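Local coordinates for bacterioferritin (Mycobacterium smegmatis str. MC2 155, PDB 3BKN), which probably stores iron, oxidising ferrous ions with dioxygen at a di-nuclear centre and depositing ferric mineral inside a hollow, heme-binding shell of 24 subunits, at residues Glu18-Asn23 with Gln72-Leu77. Residues are numbered along the deposited sequence; the frame is centred on the assembly and turned at random.
With ZN (zinc ion), chain M; HEM (protoporphyrin IX containing Fe), chain T.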
loop_
_atom_site.group_PDB
_atom_site.type_symbol
_atom_site.label_atom_id
_atom_site.label_comp_id
_atom_site.label_asym_id
_atom_site.label_seq_id
_atom_site.Cartn_x
_atom_site.Cartn_y
_atom_site.Cartn_z
ATOM N N GLU A 18 -41.238 -20.844 22.582
ATOM C CA GLU A 18 -40.325 -19.828 22.085
ATOM C C GLU A 18 -40.994 -18.451 21.934
ATOM O O GLU A 18 -40.374 -17.410 22.236
ATOM C CB GLU A 18 -39.654 -20.171 20.757
ATOM C CG GLU A 18 -39.192 -21.530 20.617
ATOM C CD GLU A 18 -37.974 -21.860 21.429
ATOM O OE1 GLU A 18 -37.269 -20.957 21.911
ATOM O OE2 GLU A 18 -37.700 -23.064 21.552
ATOM N N LEU A 19 -42.220 -18.404 21.441
ATOM C CA LEU A 19 -42.774 -17.102 21.216
ATOM C C LEU A 19 -42.977 -16.444 22.549
ATOM O O LEU A 19 -42.903 -15.215 22.632
ATOM C CB LEU A 19 -44.078 -17.131 20.471
ATOM C CG LEU A 19 -43.932 -17.703 19.099
ATOM C CD1 LEU A 19 -45.310 -18.040 18.615
ATOM C CD2 LEU A 19 -43.246 -16.747 18.197
ATOM N N THR A 20 -43.224 -17.249 23.586
ATOM C CA THR A 20 -43.437 -16.719 24.924
ATOM C C THR A 20 -42.126 -16.297 25.500
ATOM O O THR A 20 -42.051 -15.229 26.100
ATOM C CB THR A 20 -44.028 -17.745 25.874
ATOM O OG1 THR A 20 -45.267 -18.248 25.350
ATOM C CG2 THR A 20 -44.293 -17.095 27.192
ATOM N N ALA A 21 -41.096 -17.123 25.335
ATOM C CA ALA A 21 -39.752 -16.724 25.764
ATOM C C ALA A 21 -39.266 -15.425 25.070
ATOM O O ALA A 21 -38.686 -14.573 25.716
ATOM C CB ALA A 21 -38.737 -17.851 25.628
ATOM N N ILE A 22 -39.537 -15.231 23.784
ATOM C CA ILE A 22 -39.090 -13.988 23.148
ATOM C C ILE A 22 -39.615 -12.785 23.938
ATOM O O ILE A 22 -38.846 -11.889 24.287
ATOM C CB ILE A 22 -39.606 -13.848 21.726
ATOM C CG1 ILE A 22 -38.980 -14.875 20.840
ATOM C CG2 ILE A 22 -39.387 -12.406 21.160
ATOM C CD1 ILE A 22 -39.818 -15.109 19.623
ATOM N N ASN A 23 -40.924 -12.782 24.201
ATOM C CA ASN A 23 -41.562 -11.674 24.860
ATOM C C ASN A 23 -41.045 -11.542 26.290
ATOM O O ASN A 23 -40.726 -10.434 26.744
ATOM C CB ASN A 23 -43.074 -11.824 24.776
ATOM C CG ASN A 23 -43.609 -11.613 23.330
ATOM O OD1 ASN A 23 -42.860 -11.770 22.342
ATOM N ND2 ASN A 23 -44.899 -11.274 23.206
ATOM N N GLN A 72 -50.469 -17.455 17.029
ATOM C CA GLN A 72 -51.498 -16.716 17.735
ATOM C C GLN A 72 -51.366 -16.855 19.242
ATOM O O GLN A 72 -51.664 -15.904 19.984
ATOM C CB GLN A 72 -52.921 -17.081 17.299
ATOM C CG GLN A 72 -54.029 -16.215 17.975
ATOM C CD GLN A 72 -54.088 -14.745 17.470
ATOM O OE1 GLN A 72 -54.382 -14.479 16.299
ATOM N NE2 GLN A 72 -53.834 -13.797 18.366
ATOM N N ARG A 73 -50.924 -18.031 19.692
ATOM C CA ARG A 73 -51.052 -18.443 21.083
ATOM C C ARG A 73 -49.799 -18.058 21.812
ATOM O O ARG A 73 -48.723 -18.232 21.277
ATOM C CB ARG A 73 -51.283 -19.946 21.082
ATOM C CG ARG A 73 -51.377 -20.636 22.391
ATOM C CD ARG A 73 -51.592 -22.126 22.166
ATOM N NE ARG A 73 -51.940 -22.751 23.435
ATOM C CZ ARG A 73 -52.333 -24.010 23.552
ATOM N NH1 ARG A 73 -52.424 -24.774 22.462
ATOM N NH2 ARG A 73 -52.644 -24.495 24.752
ATOM N N LEU A 74 -49.946 -17.480 23.010
ATOM C CA LEU A 74 -48.826 -17.267 23.982
ATOM C C LEU A 74 -49.138 -17.934 25.318
ATOM O O LEU A 74 -50.301 -18.027 25.692
ATOM C CB LEU A 74 -48.611 -15.786 24.278
ATOM C CG LEU A 74 -47.863 -14.861 23.313
ATOM C CD1 LEU A 74 -47.957 -13.441 23.844
ATOM C CD2 LEU A 74 -46.386 -15.278 23.097
ATOM N N PHE A 75 -48.119 -18.389 26.044
ATOM C CA PHE A 75 -48.348 -18.860 27.411
ATOM C C PHE A 75 -48.351 -17.652 28.319
ATOM O O PHE A 75 -48.237 -16.532 27.844
ATOM C CB PHE A 75 -47.292 -19.862 27.847
ATOM C CG PHE A 75 -47.305 -21.158 27.075
ATOM C CD1 PHE A 75 -48.518 -21.815 26.776
ATOM C CD2 PHE A 75 -46.084 -21.759 26.686
ATOM C CE1 PHE A 75 -48.542 -23.051 26.083
ATOM C CE2 PHE A 75 -46.069 -22.990 25.990
ATOM C CZ PHE A 75 -47.313 -23.650 25.688
ATOM N N SER A 76 -48.507 -17.854 29.619
ATOM C CA SER A 76 -48.499 -16.729 30.568
ATOM C C SER A 76 -47.129 -16.156 30.798
ATOM O O SER A 76 -46.237 -16.865 31.224
ATOM C CB SER A 76 -48.980 -17.183 31.915
ATOM O OG SER A 76 -50.374 -17.241 31.868
ATOM N N LEU A 77 -46.949 -14.874 30.537
ATOM C CA LEU A 77 -45.701 -14.228 30.871
ATOM C C LEU A 77 -45.525 -14.126 32.378
ATOM O O LEU A 77 -46.456 -13.801 33.083
ATOM C CB LEU A 77 -45.686 -12.832 30.285
ATOM C CG LEU A 77 -45.491 -12.870 28.793
ATOM C CD1 LEU A 77 -45.975 -11.574 28.239
ATOM C CD2 LEU A 77 -44.020 -13.028 28.588
HETATM ZN ZN ZN M . -35.600 -21.513 22.767
HETATM C CHA HEM T . -34.656 -9.188 15.273
HETATM C CHB HEM T . -37.617 -7.186 18.579
HETATM C CHC HEM T . -40.645 -10.906 18.012
HETATM C CHD HEM T . -37.641 -13.028 14.828
HETATM C C1A HEM T . -35.224 -8.227 16.222
HETATM C C2A HEM T . -34.557 -6.970 16.536
HETATM C C3A HEM T . -35.449 -6.384 17.520
HETATM C C4A HEM T . -36.510 -7.382 17.648
HETATM C CMA HEM T . -35.323 -5.082 18.242
HETATM C CAA HEM T . -33.280 -6.422 15.970
HETATM C CBA HEM T . -33.286 -6.686 14.471
HETATM C CGA HEM T . -33.055 -5.445 13.642
HETATM O O1A HEM T . -34.002 -4.651 13.473
HETATM O O2A HEM T . -31.929 -5.269 13.136
HETATM C C1B HEM T . -38.756 -8.067 18.760
HETATM C C2B HEM T . -39.854 -7.723 19.665
HETATM C C3B HEM T . -40.699 -8.872 19.425
HETATM C C4B HEM T . -40.069 -9.664 18.499
HETATM C CMB HEM T . -40.032 -6.533 20.556
HETATM C CAB HEM T . -41.994 -9.133 20.076
HETATM C CBB HEM T . -42.154 -10.210 20.823
HETATM C C1C HEM T . -40.125 -11.858 17.047
HETATM C C2C HEM T . -40.865 -13.073 16.682
HETATM C C3C HEM T . -39.974 -13.693 15.733
HETATM C C4C HEM T . -38.827 -12.779 15.647
HETATM C CMC HEM T . -42.188 -13.606 17.122
HETATM C CAC HEM T . -40.268 -14.973 15.061
HETATM C CBC HEM T . -39.312 -15.588 14.429
HETATM C C1D HEM T . -36.491 -12.143 14.693
HETATM C C2D HEM T . -35.394 -12.455 13.798
HETATM C C3D HEM T . -34.549 -11.283 13.966
HETATM C C4D HEM T . -35.205 -10.496 14.872
HETATM C CMD HEM T . -35.220 -13.676 12.940
HETATM C CAD HEM T . -33.233 -11.003 13.311
HETATM C CBD HEM T . -32.380 -12.253 13.436
HETATM C CGD HEM T . -31.190 -12.041 14.333
HETATM O O1D HEM T . -31.059 -12.782 15.323
HETATM O O2D HEM T . -30.379 -11.149 14.043
HETATM N NA HEM T . -36.364 -8.470 16.883
HETATM N NB HEM T . -38.905 -9.207 18.075
HETATM N NC HEM T . -38.946 -11.696 16.446
HETATM N ND HEM T . -36.380 -10.966 15.317
HETATM FE FE HEM T . -37.629 -10.098 16.697
#
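T20 and L74 mark the closest backbone approach, 5.5 Å between their CA atoms, where the irregular chain of 72-77 runs beside residues 18-23 of helix 5-34. The polar link is a nearly straight hydrogen bond from F75 N to T20 OG1, 2.9 Å long with an angle of 165° at the hydrogen. With chi1 at -57°, OG1 stands anti to the carbonyl carbon of T20 and beside its backbone N, where it hydrogen-bonds T16 O one turn earlier while accepting from F75 N, so the hydroxyl joins helix and loop backbones. The F75 side chain crosses that of T20 at about a right angle, its CB 3.6 Å from OG1.

Van der Waals contacts of two leucines lie beside this bond. One L74 branch, CD2, rests against the helix backbone 3.5 Å from L19 O and makes an apolar contact with L19 CB at 4.0 Å; the other branch, CD1, lies near N23 ND2. That amide nitrogen also hydrogen-bonds Y71 O of the second subunit. Further along, L77 CD2 packs 3.9 Å from T20 O and reaches N23 CB.

The same part of the helix also serves the cofactors: L19 turns its CD2 branch to within 3.5 Å of the heme methyl CMC, and on other sides I22 lines the heme pocket and E18 OE1 binds zinc at 2.0 Å in a site completed by E51, H54 and E127. The arrangement is that of the ferritin-like four-helix bundle, whose long crossover between helices 38-64 and 83-110 lies along helix 5-34 and, in this bacterioferritin, contributes to the subunit dimer interface through reciprocal Q72 OE1 to L77 N hydrogen bonds with the second subunit.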